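PatF (Prochloron didemni, PDB 4BG2) probably belongs to the prenyltransferase-like proteins of cyanobactin pathways and is linked to patellamide biosynthesis. Local coordinates at residues V50-Q55 with F298-W303; E143-E148 with L169-M174; D163-V168 with E209-K214; S248-L253 with G274-V279. One frame throughout, in Å; residues are numbered along the deposited sequence.

In the fold
The four contacts illustrate how a barrel is closed and then clothed. Contact 1 is the core case: 50-55 and 298-303 pair the first strand of the ten-stranded antiparallel barrel with the last, by a regular backbone ladder in a buried place. Contact 4 touches it, since 276-284 is the next strand in the sheet, but its own chemistry is mostly hydrocarbon, a loop folded over a strand. Contacts 2 and 3 lie farther out and share helix 163-172. Contact 2, about 25 Å from contact 1 between centres, relies on charge and water; contact 3 pairs two peripheral helices through a tyrosine, with charged groups only along its margin.

Contact 1. Residues V50-Q55 with F298-W303; sequences VESSCQ and FYYDQW
Val50 and Gln302 bind each other through both backbone amides, Val50 N to Gln302 O at 2.8 Å and Gln302 N to Val50 O at 2.9 Å. Ser52 with Tyr300 and Cys54 with Phe298 repeat the same reciprocal bonds as antiparallel hydrogen-bonded pairs, six bonds in all; the Ser52 N bond to Tyr300 O is the most bent of them, 132° at the hydrogen. One water donates to Val50 O and Gln302 OE1 and accepts from Ser52 OG, tying side chains to the ladder. Glu51 faces Asp301, and Ser53 faces Tyr299, as non-hydrogen-bonded pairs. Ser53 CB sits over one face of the Tyr299 ring, 3.3 Å from Tyr299 CD2, in a CH-pi contact, while its OG bonds to Arg65. The Glu51 chain, extended with CG anti to the backbone N (chi1 -168°), passes the same ring obliquely, carboxylate and ring planes 59° apart, and its OE2 is hydrogen-bonded to Tyr246 OH. On the other side of the sheet Ser52 CB lies 3.7 Å from Tyr300 CZ, over that ring's face, and Tyr300 OH bonds to His22. This pairing closes the barrel. Glu51, Ser53 and Tyr299 share their side with Tyr246, Arg65 and Phe244 of other strands, whereas Cys54, Phe298 and Tyr300 meet helix 261-272, and Val50, Ser52 and Gln302 meet helix 3-25.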
loop_
_atom_site.group_PDB
_atom_site.type_symbol
_atom_site.label_atom_id
_atom_site.label_comp_id
_atom_site.label_asym_id
_atom_site.label_seq_id
_atom_site.Cartn_x
_atom_site.Cartn_y
_atom_site.Cartn_z
ATOM N N VAL A 50 9.301 -1.152 5.770
ATOM C CA VAL A 50 9.354 -1.321 4.336
ATOM C C VAL A 50 8.375 -2.402 3.970
ATOM O O VAL A 50 8.492 -3.541 4.460
ATOM C CB VAL A 50 10.753 -1.732 3.843
ATOM C CG1 VAL A 50 10.741 -1.938 2.332
ATOM C CG2 VAL A 50 11.801 -0.711 4.257
ATOM N N GLU A 51 7.377 -2.049 3.168
ATOM C CA GLU A 51 6.359 -3.010 2.738
ATOM C C GLU A 51 6.603 -3.328 1.290
ATOM O O GLU A 51 6.298 -2.511 0.417
ATOM C CB GLU A 51 4.932 -2.464 2.905
ATOM C CG GLU A 51 3.855 -3.548 2.743
ATOM C CD GLU A 51 2.444 -3.098 3.156
ATOM O OE1 GLU A 51 2.141 -1.905 3.020
ATOM O OE2 GLU A 51 1.611 -3.946 3.584
ATOM N N SER A 52 7.198 -4.483 1.038
ATOM C CA SER A 52 7.467 -4.940 -0.314
ATOM C C SER A 52 6.289 -5.806 -0.796
ATOM O O SER A 52 5.591 -6.414 0.003
ATOM C CB SER A 52 8.763 -5.764 -0.356
ATOM O OG SER A 52 9.864 -5.090 0.242
ATOM N N SER A 53 6.109 -5.923 -2.097
ATOM C CA SER A 53 5.080 -6.810 -2.613
ATOM C C SER A 53 5.398 -7.342 -4.006
ATOM O O SER A 53 6.321 -6.863 -4.698
ATOM C CB SER A 53 3.738 -6.093 -2.598
ATOM O OG SER A 53 3.753 -4.969 -3.463
ATOM N N CYS A 54 4.647 -8.359 -4.387
ATOM C CA CYS A 54 4.686 -8.923 -5.725
ATOM C C CYS A 54 3.285 -8.984 -6.257
ATOM O O CYS A 54 2.385 -9.542 -5.615
ATOM C CB CYS A 54 5.278 -10.319 -5.711
ATOM S SG CYS A 54 6.994 -10.358 -5.165
ATOM N N GLN A 55 3.074 -8.370 -7.406
ATOM C CA GLN A 55 1.791 -8.497 -8.103
ATOM C C GLN A 55 1.909 -9.693 -9.019
ATOM O O GLN A 55 2.799 -9.746 -9.876
ATOM C CB GLN A 55 1.473 -7.255 -8.910
ATOM C CG GLN A 55 0.156 -7.311 -9.661
ATOM C CD GLN A 55 -0.248 -5.936 -10.147
ATOM O OE1 GLN A 55 0.331 -5.407 -11.097
ATOM N NE2 GLN A 55 -1.224 -5.338 -9.482
ATOM N N PHE A 298 0.715 -9.835 -3.134
ATOM C CA PHE A 298 1.195 -10.375 -1.870
ATOM C C PHE A 298 2.181 -9.356 -1.245
ATOM O O PHE A 298 3.226 -9.073 -1.804
ATOM C CB PHE A 298 1.878 -11.691 -2.191
ATOM C CG PHE A 298 2.110 -12.592 -1.003
ATOM C CD1 PHE A 298 2.693 -12.121 0.158
ATOM C CD2 PHE A 298 1.800 -13.941 -1.092
ATOM C CE1 PHE A 298 2.926 -12.971 1.244
ATOM C CE2 PHE A 298 2.047 -14.802 -0.026
ATOM C CZ PHE A 298 2.600 -14.314 1.152
ATOM N N TYR A 299 1.847 -8.868 -0.061
ATOM C CA TYR A 299 2.595 -7.820 0.632
ATOM C C TYR A 299 3.238 -8.447 1.853
ATOM O O TYR A 299 2.641 -9.305 2.477
ATOM C CB TYR A 299 1.620 -6.725 1.089
ATOM C CG TYR A 299 1.071 -5.875 -0.013
ATOM C CD1 TYR A 299 -0.052 -6.241 -0.735
ATOM C CD2 TYR A 299 1.716 -4.673 -0.363
ATOM C CE1 TYR A 299 -0.546 -5.420 -1.771
ATOM C CE2 TYR A 299 1.232 -3.866 -1.379
ATOM C CZ TYR A 299 0.117 -4.233 -2.072
ATOM O OH TYR A 299 -0.307 -3.405 -3.096
ATOM N N TYR A 300 4.448 -8.026 2.189
ATOM C CA TYR A 300 5.040 -8.332 3.472
ATOM C C TYR A 300 5.770 -7.092 3.985
ATOM O O TYR A 300 6.317 -6.318 3.189
ATOM C CB TYR A 300 5.952 -9.566 3.391
ATOM C CG TYR A 300 7.173 -9.413 2.533
ATOM C CD1 TYR A 300 7.124 -9.661 1.175
ATOM C CD2 TYR A 300 8.386 -9.059 3.089
ATOM C CE1 TYR A 300 8.257 -9.540 0.389
ATOM C CE2 TYR A 300 9.523 -8.950 2.314
ATOM C CZ TYR A 300 9.447 -9.175 0.965
ATOM O OH TYR A 300 10.574 -9.028 0.199
ATOM N N ASP A 301 5.786 -6.930 5.309
ATOM C CA ASP A 301 6.231 -5.722 5.982
ATOM C C ASP A 301 7.397 -6.057 6.889
ATOM O O ASP A 301 7.322 -7.009 7.686
ATOM C CB ASP A 301 5.067 -5.149 6.792
ATOM C CG ASP A 301 5.351 -3.753 7.378
ATOM O OD1 ASP A 301 6.263 -3.032 6.909
ATOM O OD2 ASP A 301 4.622 -3.357 8.321
ATOM N N GLN A 302 8.484 -5.296 6.748
ATOM C CA GLN A 302 9.678 -5.469 7.550
ATOM C C GLN A 302 10.037 -4.160 8.250
ATOM O O GLN A 302 9.936 -3.072 7.648
ATOM C CB GLN A 302 10.824 -5.952 6.668
ATOM C CG GLN A 302 10.608 -7.359 6.130
ATOM C CD GLN A 302 11.691 -7.787 5.162
ATOM O OE1 GLN A 302 11.781 -7.247 4.069
ATOM N NE2 GLN A 302 12.492 -8.776 5.544
ATOM N N TRP A 303 10.424 -4.261 9.524
ATOM C CA TRP A 303 10.748 -3.097 10.345
ATOM C C TRP A 303 12.265 -2.992 10.496
ATOM O O TRP A 303 12.938 -3.957 10.855
ATOM C CB TRP A 303 10.007 -3.140 11.708
ATOM C CG TRP A 303 8.479 -2.855 11.567
ATOM C CD1 TRP A 303 7.675 -3.150 10.473
ATOM C CD2 TRP A 303 7.595 -2.253 12.549
ATOM N NE1 TRP A 303 6.381 -2.749 10.714
ATOM C CE2 TRP A 303 6.298 -2.205 11.972
ATOM C CE3 TRP A 303 7.774 -1.746 13.849
ATOM C CZ2 TRP A 303 5.194 -1.670 12.652
ATOM C CZ3 TRP A 303 6.674 -1.225 14.525
ATOM C CH2 TRP A 303 5.401 -1.188 13.921
HETATM O O HOH W 1 9.792 -5.653 3.115
#

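Contact 2. Residues E143-E148 with L169-M174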
loop_
_atom_site.group_PDB
_atom_site.type_symbol
_atom_site.label_atom_id
_atom_site.label_comp_id
_atom_site.label_asym_id
_atom_site.label_seq_id
_atom_site.Cartn_x
_atom_site.Cartn_y
_atom_site.Cartn_z
ATOM N N GLU A 143 -8.747 6.862 15.516
ATOM C CA GLU A 143 -9.682 7.321 16.551
ATOM C C GLU A 143 -10.157 8.761 16.380
ATOM O O GLU A 143 -10.715 9.345 17.303
ATOM C CB GLU A 143 -9.059 7.143 17.945
ATOM C CG GLU A 143 -9.003 5.689 18.372
ATOM C CD GLU A 143 -10.387 5.132 18.672
ATOM O OE1 GLU A 143 -11.020 5.601 19.656
ATOM O OE2 GLU A 143 -10.837 4.228 17.916
ATOM N N GLU A 144 -9.956 9.327 15.198
ATOM C CA GLU A 144 -10.487 10.647 14.899
ATOM C C GLU A 144 -11.698 10.497 13.979
ATOM O O GLU A 144 -11.800 9.509 13.240
ATOM C CB GLU A 144 -9.411 11.510 14.227
ATOM C CG GLU A 144 -8.162 11.737 15.065
ATOM C CD GLU A 144 -8.351 12.734 16.200
ATOM O OE1 GLU A 144 -9.351 13.483 16.224
ATOM O OE2 GLU A 144 -7.486 12.770 17.098
ATOM N N ASP A 145 -12.609 11.466 14.037
ATOM C CA ASP A 145 -13.675 11.596 13.053
ATOM C C ASP A 145 -13.038 12.256 11.835
ATOM O O ASP A 145 -12.627 13.416 11.898
ATOM C CB ASP A 145 -14.840 12.439 13.591
ATOM C CG ASP A 145 -15.864 12.797 12.512
ATOM O OD1 ASP A 145 -15.968 12.072 11.497
ATOM O OD2 ASP A 145 -16.579 13.808 12.688
ATOM N N THR A 146 -12.943 11.503 10.738
ATOM C CA THR A 146 -12.139 11.911 9.604
ATOM C C THR A 146 -12.949 12.015 8.320
ATOM O O THR A 146 -12.402 11.913 7.219
ATOM C CB THR A 146 -10.939 10.969 9.436
ATOM O OG1 THR A 146 -11.390 9.610 9.340
ATOM C CG2 THR A 146 -10.020 11.106 10.642
ATOM N N GLU A 147 -14.244 12.291 8.475
ATOM C CA GLU A 147 -15.131 12.567 7.346
ATOM C C GLU A 147 -14.625 13.638 6.379
ATOM O O GLU A 147 -14.756 13.449 5.166
ATOM C CB GLU A 147 -16.535 12.949 7.813
ATOM C CG GLU A 147 -17.441 11.744 7.954
ATOM C CD GLU A 147 -18.909 12.091 7.954
ATOM O OE1 GLU A 147 -19.343 12.804 7.036
ATOM O OE2 GLU A 147 -19.636 11.634 8.858
ATOM N N GLU A 148 -14.045 14.733 6.884
ATOM C CA GLU A 148 -13.564 15.795 5.981
ATOM C C GLU A 148 -12.406 15.347 5.068
ATOM O O GLU A 148 -12.325 15.744 3.900
ATOM C CB GLU A 148 -13.230 17.093 6.735
ATOM C CG GLU A 148 -11.885 17.169 7.457
ATOM C CD GLU A 148 -11.907 16.573 8.857
ATOM O OE1 GLU A 148 -12.405 15.425 9.019
ATOM O OE2 GLU A 148 -11.415 17.248 9.794
ATOM N N LEU A 169 -17.413 4.616 2.990
ATOM C CA LEU A 169 -16.227 5.392 2.585
ATOM C C LEU A 169 -16.060 6.650 3.444
ATOM O O LEU A 169 -14.954 6.987 3.847
ATOM C CB LEU A 169 -16.313 5.772 1.099
ATOM C CG LEU A 169 -16.399 4.590 0.152
ATOM C CD1 LEU A 169 -16.509 5.028 -1.291
ATOM C CD2 LEU A 169 -15.211 3.653 0.333
ATOM N N LEU A 170 -17.156 7.349 3.719
ATOM C CA LEU A 170 -17.071 8.597 4.489
ATOM C C LEU A 170 -16.680 8.343 5.953
ATOM O O LEU A 170 -15.990 9.164 6.555
ATOM C CB LEU A 170 -18.396 9.366 4.435
ATOM C CG LEU A 170 -18.740 10.157 3.166
ATOM C CD1 LEU A 170 -20.117 10.797 3.302
ATOM C CD2 LEU A 170 -17.685 11.218 2.886
ATOM N N ARG A 171 -17.109 7.209 6.516
ATOM C CA ARG A 171 -16.931 6.932 7.942
ATOM C C ARG A 171 -15.732 6.034 8.284
ATOM O O ARG A 171 -15.082 6.268 9.292
ATOM C CB ARG A 171 -18.191 6.294 8.530
ATOM C CG ARG A 171 -19.460 7.150 8.487
ATOM C CD ARG A 171 -19.331 8.484 9.209
ATOM N NE ARG A 171 -18.722 8.355 10.539
ATOM C CZ ARG A 171 -18.368 9.384 11.317
ATOM N NH1 ARG A 171 -18.564 10.637 10.922
ATOM N NH2 ARG A 171 -17.815 9.161 12.501
ATOM N N ASP A 172 -15.425 5.023 7.466
ATOM C CA ASP A 172 -14.394 4.026 7.824
ATOM C C ASP A 172 -13.071 4.103 7.038
ATOM O O ASP A 172 -12.172 3.281 7.260
ATOM C CB ASP A 172 -14.983 2.619 7.716
ATOM C CG ASP A 172 -16.039 2.334 8.803
ATOM O OD1 ASP A 172 -16.189 3.142 9.764
ATOM O OD2 ASP A 172 -16.715 1.291 8.696
ATOM N N THR A 173 -12.943 5.083 6.140
ATOM C CA THR A 173 -11.701 5.259 5.365
ATOM C C THR A 173 -10.577 5.540 6.336
ATOM O O THR A 173 -10.609 6.504 7.090
ATOM C CB THR A 173 -11.834 6.363 4.291
ATOM O OG1 THR A 173 -12.693 5.892 3.262
ATOM C CG2 THR A 173 -10.495 6.719 3.649
HETATM N N MSE A 174 -9.586 4.661 6.332
HETATM C CA MSE A 174 -8.418 4.812 7.193
HETATM C C MSE A 174 -7.142 5.016 6.395
HETATM O O MSE A 174 -6.148 5.436 6.939
HETATM C CB MSE A 174 -8.286 3.553 8.040
HETATM C CG MSE A 174 -7.878 3.839 9.474
HETATM SE SE MSE A 174 -7.888 2.075 10.405
HETATM C CE MSE A 174 -6.179 1.439 9.651
HETATM O O HOH W 2 -14.707 9.124 10.335
HETATM O O HOH W 3 -13.164 8.600 7.631
#
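Arg171 NH1 is gripped by two carboxylates. Glu147 OE2 approaches it at 2.5 Å, a length so short that its exact value is doubtful, and Asp145 OD1 at 3.0 Å; together they form a salt-bridge network. Glu147 OE2 lies at the edge of the guanidinium, in its plane, and uses its anti lone pair, with the carboxylate turned almost square to the guanidinium at 87°. Asp145 comes in obliquely, its plane 35° from that of the arginine. Although the base of Arg171 points away, bends at chi2 and chi3 bring NH1 back to Asp145 in the loop and Glu147 at the helix start. The same Asp145 OD1 also takes a weak bond from Glu147 N. Glu147 CG packs against Leu170 O at 3.3 Å. Two waters fill in the polar links: one accepts from Thr146 N and can donate to Arg171 O, the other meets Thr146 OG1 at 2.7 Å and can donate to Leu170 O. Thr146 OG1 also has a hydrogen bond with Lys204, and Glu147 OE1 a salt bridge with Arg151. Set between two acids, the Arg171 cation probably favours the ionised form of both and offsets the repulsion between them.

Contact 3. Residues D163-V168 with E209-K214; sequences DELTRV and EQYTQK
The Tyr211 ring takes Leu165 over one of its faces, with Leu165 CD1 standing off-centre above the rim. At the ring's edge, in its plane, lies Glu164 CG, 3.9 Å from Tyr211 CD1. The carboxylate that follows is turned 65° from the ring, and its carbon Glu164 CD comes to 3.7 Å from the same Tyr211 CD1. With CG anti to the backbone N (chi1 176°), the tyrosine extends from its helix across the gap and is crossed obliquely by Glu164 and Leu165, while Tyr211 CB at the base of the side chain meets Val168 CG2 at 3.8 Å, the two side chains at about a right angle. The segments belong to helices 163-172 and 206-215, which lie outside the barrel of the prenyltransferase-like fold, the first leading straight into strand 173-181 and the second following strand 186-194. The axes of 163-168 and 209-214 run in roughly opposite directions, 145° apart and 10.4 Å from each other, a spacing that the large ring bridges. Val168 also packs on Pro192 of strand 186-194 and on His207 and Leu208, and Leu165 on Phe234. On the outer margin the extended Lys214 chain passes Glu164, its CD 3.6 Å from Glu164 OE2. The ammonium Lys214 NZ remains 4.6 Å from that oxygen, beyond a salt bridge, and Glu164 OE2 is instead hydrogen-bonded by the side-chain amide of Asn215.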
loop_
_atom_site.group_PDB
_atom_site.type_symbol
_atom_site.label_atom_id
_atom_site.label_comp_id
_atom_site.label_asym_id
_atom_site.label_seq_id
_atom_site.Cartn_x
_atom_site.Cartn_y
_atom_site.Cartn_z
ATOM N N ASP A 163 -25.656 4.930 -1.626
ATOM C CA ASP A 163 -25.827 5.488 -0.281
ATOM C C ASP A 163 -25.047 4.679 0.761
ATOM O O ASP A 163 -24.253 5.243 1.522
ATOM C CB ASP A 163 -27.311 5.492 0.111
ATOM C CG ASP A 163 -28.119 6.566 -0.613
ATOM O OD1 ASP A 163 -27.507 7.493 -1.188
ATOM O OD2 ASP A 163 -29.370 6.491 -0.581
ATOM N N GLU A 164 -25.278 3.364 0.781
ATOM C CA GLU A 164 -24.601 2.453 1.712
ATOM C C GLU A 164 -23.052 2.502 1.608
ATOM O O GLU A 164 -22.341 2.598 2.611
ATOM C CB GLU A 164 -25.095 1.033 1.467
ATOM C CG GLU A 164 -24.637 0.000 2.491
ATOM C CD GLU A 164 -25.027 -1.443 2.114
ATOM O OE1 GLU A 164 -25.497 -1.685 0.974
ATOM O OE2 GLU A 164 -24.844 -2.345 2.964
ATOM N N LEU A 165 -22.535 2.424 0.389
ATOM C CA LEU A 165 -21.088 2.442 0.201
ATOM C C LEU A 165 -20.509 3.846 0.489
ATOM O O LEU A 165 -19.442 3.965 1.049
ATOM C CB LEU A 165 -20.736 1.962 -1.206
ATOM C CG LEU A 165 -19.260 1.875 -1.559
ATOM C CD1 LEU A 165 -18.459 1.149 -0.471
ATOM C CD2 LEU A 165 -19.120 1.181 -2.914
ATOM N N THR A 166 -21.233 4.897 0.136
ATOM C CA THR A 166 -20.765 6.243 0.425
ATOM C C THR A 166 -20.511 6.430 1.909
ATOM O O THR A 166 -19.478 6.975 2.301
ATOM C CB THR A 166 -21.756 7.305 -0.081
ATOM O OG1 THR A 166 -21.892 7.165 -1.495
ATOM C CG2 THR A 166 -21.271 8.731 0.232
ATOM N N ARG A 167 -21.436 5.947 2.733
ATOM C CA ARG A 167 -21.282 6.019 4.191
ATOM C C ARG A 167 -20.097 5.195 4.688
ATOM O O ARG A 167 -19.371 5.636 5.564
ATOM C CB ARG A 167 -22.575 5.582 4.909
ATOM C CG ARG A 167 -23.765 6.497 4.618
ATOM C CD ARG A 167 -23.564 7.918 5.153
ATOM N NE ARG A 167 -23.500 7.930 6.619
ATOM C CZ ARG A 167 -22.918 8.875 7.358
ATOM N NH1 ARG A 167 -22.317 9.921 6.785
ATOM N NH2 ARG A 167 -22.925 8.763 8.685
ATOM N N VAL A 168 -19.911 3.999 4.140
ATOM C CA VAL A 168 -18.729 3.209 4.472
ATOM C C VAL A 168 -17.463 4.009 4.168
ATOM O O VAL A 168 -16.537 4.060 4.982
ATOM C CB VAL A 168 -18.689 1.864 3.715
ATOM C CG1 VAL A 168 -17.378 1.159 3.963
ATOM C CG2 VAL A 168 -19.869 0.959 4.121
ATOM N N GLU A 209 -17.784 -3.785 7.995
ATOM C CA GLU A 209 -18.203 -5.123 8.423
ATOM C C GLU A 209 -19.618 -5.415 7.945
ATOM O O GLU A 209 -19.870 -6.472 7.346
ATOM C CB GLU A 209 -18.179 -5.264 9.949
ATOM C CG GLU A 209 -16.792 -5.439 10.539
ATOM C CD GLU A 209 -16.766 -5.356 12.062
ATOM O OE1 GLU A 209 -17.825 -5.603 12.709
ATOM O OE2 GLU A 209 -15.681 -5.033 12.605
ATOM N N GLN A 210 -20.523 -4.468 8.207
ATOM C CA GLN A 210 -21.930 -4.625 7.817
ATOM C C GLN A 210 -22.077 -4.729 6.314
ATOM O O GLN A 210 -22.846 -5.552 5.832
ATOM C CB GLN A 210 -22.829 -3.484 8.330
ATOM C CG GLN A 210 -23.491 -3.773 9.650
ATOM C CD GLN A 210 -24.169 -5.144 9.730
ATOM O OE1 GLN A 210 -25.082 -5.464 8.951
ATOM N NE2 GLN A 210 -23.726 -5.954 10.695
ATOM N N TYR A 211 -21.362 -3.867 5.594
ATOM C CA TYR A 211 -21.416 -3.844 4.141
ATOM C C TYR A 211 -20.931 -5.180 3.593
ATOM O O TYR A 211 -21.537 -5.755 2.694
ATOM C CB TYR A 211 -20.549 -2.695 3.593
ATOM C CG TYR A 211 -20.481 -2.678 2.093
ATOM C CD1 TYR A 211 -21.423 -1.991 1.348
ATOM C CD2 TYR A 211 -19.501 -3.391 1.415
ATOM C CE1 TYR A 211 -21.383 -1.990 -0.042
ATOM C CE2 TYR A 211 -19.461 -3.404 0.029
ATOM C CZ TYR A 211 -20.404 -2.704 -0.691
ATOM O OH TYR A 211 -20.358 -2.692 -2.061
ATOM N N THR A 212 -19.844 -5.665 4.173
ATOM C CA THR A 212 -19.290 -6.958 3.862
ATOM C C THR A 212 -20.293 -8.096 4.103
ATOM O O THR A 212 -20.529 -8.931 3.227
ATOM C CB THR A 212 -18.003 -7.181 4.674
ATOM O OG1 THR A 212 -17.046 -6.209 4.265
ATOM C CG2 THR A 212 -17.414 -8.585 4.437
ATOM N N GLN A 213 -20.884 -8.111 5.275
ATOM C CA GLN A 213 -21.855 -9.165 5.614
ATOM C C GLN A 213 -23.034 -9.170 4.659
ATOM O O GLN A 213 -23.423 -10.219 4.194
ATOM C CB GLN A 213 -22.342 -9.012 7.041
ATOM C CG GLN A 213 -21.252 -9.248 8.062
ATOM C CD GLN A 213 -21.672 -8.779 9.448
ATOM O OE1 GLN A 213 -21.954 -7.596 9.669
ATOM N NE2 GLN A 213 -21.738 -9.702 10.382
ATOM N N LYS A 214 -23.570 -7.993 4.341
ATOM C CA LYS A 214 -24.719 -7.886 3.431
ATOM C C LYS A 214 -24.403 -8.091 1.957
ATOM O O LYS A 214 -25.233 -8.603 1.215
ATOM C CB LYS A 214 -25.393 -6.522 3.590
ATOM C CG LYS A 214 -26.013 -6.296 4.958
ATOM C CD LYS A 214 -26.393 -4.832 5.128
ATOM C CE LYS A 214 -27.195 -4.602 6.401
ATOM N NZ LYS A 214 -27.630 -3.176 6.509
#

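Contact 4. Residues S248-L253 with G274-V279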
loop_
_atom_site.group_PDB
_atom_site.type_symbol
_atom_site.label_atom_id
_atom_site.label_comp_id
_atom_site.label_asym_id
_atom_site.label_seq_id
_atom_site.Cartn_x
_atom_site.Cartn_y
_atom_site.Cartn_z
ATOM N N SER A 248 -0.662 -11.240 10.948
ATOM C CA SER A 248 0.582 -11.082 11.672
ATOM C C SER A 248 1.300 -12.422 11.844
ATOM O O SER A 248 2.448 -12.442 12.225
ATOM C CB SER A 248 0.329 -10.421 13.031
ATOM O OG SER A 248 -0.527 -11.221 13.809
ATOM N N ILE A 249 0.624 -13.525 11.540
ATOM C CA ILE A 249 1.233 -14.847 11.578
ATOM C C ILE A 249 1.219 -15.438 10.173
ATOM O O ILE A 249 0.180 -15.859 9.659
ATOM C CB ILE A 249 0.517 -15.801 12.560
ATOM C CG1 ILE A 249 0.114 -15.047 13.839
ATOM C CG2 ILE A 249 1.426 -16.984 12.899
ATOM C CD1 ILE A 249 -0.648 -15.886 14.846
ATOM N N ILE A 250 2.398 -15.487 9.568
ATOM C CA ILE A 250 2.551 -15.914 8.183
ATOM C C ILE A 250 2.001 -17.318 7.928
ATOM O O ILE A 250 1.368 -17.561 6.900
ATOM C CB ILE A 250 4.027 -15.837 7.742
ATOM C CG1 ILE A 250 4.496 -14.383 7.796
ATOM C CG2 ILE A 250 4.193 -16.389 6.325
ATOM C CD1 ILE A 250 5.976 -14.198 7.548
ATOM N N LYS A 251 2.222 -18.220 8.873
ATOM C CA LYS A 251 1.842 -19.624 8.717
ATOM C C LYS A 251 0.330 -19.838 8.663
ATOM O O LYS A 251 -0.136 -20.888 8.255
ATOM C CB LYS A 251 2.482 -20.468 9.825
ATOM C CG LYS A 251 3.983 -20.610 9.622
ATOM C CD LYS A 251 4.777 -20.932 10.881
ATOM C CE LYS A 251 6.237 -20.547 10.668
ATOM N NZ LYS A 251 7.125 -21.026 11.757
ATOM N N ASP A 252 -0.434 -18.822 9.043
ATOM C CA ASP A 252 -1.882 -18.874 8.920
ATOM C C ASP A 252 -2.385 -18.682 7.486
ATOM O O ASP A 252 -3.543 -18.990 7.222
ATOM C CB ASP A 252 -2.531 -17.827 9.839
ATOM C CG ASP A 252 -2.501 -18.229 11.316
ATOM O OD1 ASP A 252 -2.350 -19.435 11.640
ATOM O OD2 ASP A 252 -2.642 -17.314 12.159
ATOM N N LEU A 253 -1.560 -18.174 6.564
ATOM C CA LEU A 253 -2.063 -17.898 5.205
ATOM C C LEU A 253 -2.626 -19.128 4.485
ATOM O O LEU A 253 -3.708 -19.047 3.913
ATOM C CB LEU A 253 -1.021 -17.206 4.307
ATOM C CG LEU A 253 -0.619 -15.754 4.588
ATOM C CD1 LEU A 253 0.337 -15.310 3.491
ATOM C CD2 LEU A 253 -1.796 -14.791 4.691
ATOM N N GLY A 274 13.520 -13.224 8.065
ATOM C CA GLY A 274 13.317 -12.621 9.375
ATOM C C GLY A 274 12.706 -11.243 9.230
ATOM O O GLY A 274 12.550 -10.721 8.117
ATOM N N CYS A 275 12.347 -10.650 10.358
ATOM C CA CYS A 275 11.991 -9.233 10.418
ATOM C C CYS A 275 10.607 -8.882 9.909
ATOM O O CYS A 275 10.235 -7.719 9.944
ATOM C CB CYS A 275 13.062 -8.379 9.715
ATOM S SG CYS A 275 14.700 -8.718 10.414
ATOM N N ILE A 276 9.850 -9.891 9.485
ATOM C CA ILE A 276 8.507 -9.711 8.992
ATOM C C ILE A 276 7.498 -9.595 10.125
ATOM O O ILE A 276 7.357 -10.516 10.932
ATOM C CB ILE A 276 8.110 -10.837 8.031
ATOM C CG1 ILE A 276 9.043 -10.795 6.816
ATOM C CG2 ILE A 276 6.658 -10.668 7.593
ATOM C CD1 ILE A 276 8.730 -11.807 5.737
ATOM N N THR A 277 6.813 -8.454 10.188
ATOM C CA THR A 277 5.832 -8.176 11.234
ATOM C C THR A 277 4.404 -8.527 10.787
ATOM O O THR A 277 3.572 -8.862 11.610
ATOM C CB THR A 277 5.841 -6.694 11.635
ATOM O OG1 THR A 277 5.674 -5.880 10.465
ATOM C CG2 THR A 277 7.138 -6.335 12.305
ATOM N N ASP A 278 4.145 -8.466 9.484
ATOM C CA ASP A 278 2.838 -8.770 8.940
ATOM C C ASP A 278 2.913 -8.990 7.427
ATOM O O ASP A 278 3.844 -8.524 6.762
ATOM C CB ASP A 278 1.852 -7.631 9.267
ATOM C CG ASP A 278 2.320 -6.280 8.755
ATOM O OD1 ASP A 278 2.034 -5.969 7.578
ATOM O OD2 ASP A 278 2.964 -5.509 9.516
ATOM N N VAL A 279 1.894 -9.675 6.910
ATOM C CA VAL A 279 1.716 -9.931 5.483
ATOM C C VAL A 279 0.298 -9.566 5.134
ATOM O O VAL A 279 -0.540 -9.414 6.013
ATOM C CB VAL A 279 2.000 -11.390 5.099
ATOM C CG1 VAL A 279 3.425 -11.729 5.478
ATOM C CG2 VAL A 279 1.046 -12.374 5.802
#
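Ile250 and Val279 carry most of the apolar contact, the isoleucine lying across Ile276 and Val279 at about right angles to each. Its far methyl, Ile250 CD1, meets Ile276 CG2 at 3.6 Å, and one carbon nearer the backbone Ile250 CG1 rests on Val279 CG1 at 3.7 Å. With that CG1 anti to the carbonyl carbon (chi1 -59°), the other branch of the valine, Val279 CG2, faces Leu253 tip to tip, 3.8 Å from Leu253 CD1. Backbone contact is confined to Ser248, whose CA passes 3.7 Å from Thr277 O. Hydrogen bonds lie within each segment and on to the neighbouring strands: Leu253 N to Ile250 O helps shape the 3-10 turn, Thr277 OG1 donates to Asp278 OD2 at 2.9 Å, and the backbone of Val279 pairs with His247. Nearby, Cys275 forms a disulfide with Cys306, tying the residue just before this strand covalently to the end of the modelled chain. Held by branched hydrocarbon rather than directed bonds, the turn after strand 242-247 is fitted to strand 276-284 chiefly by hydrophobic contact.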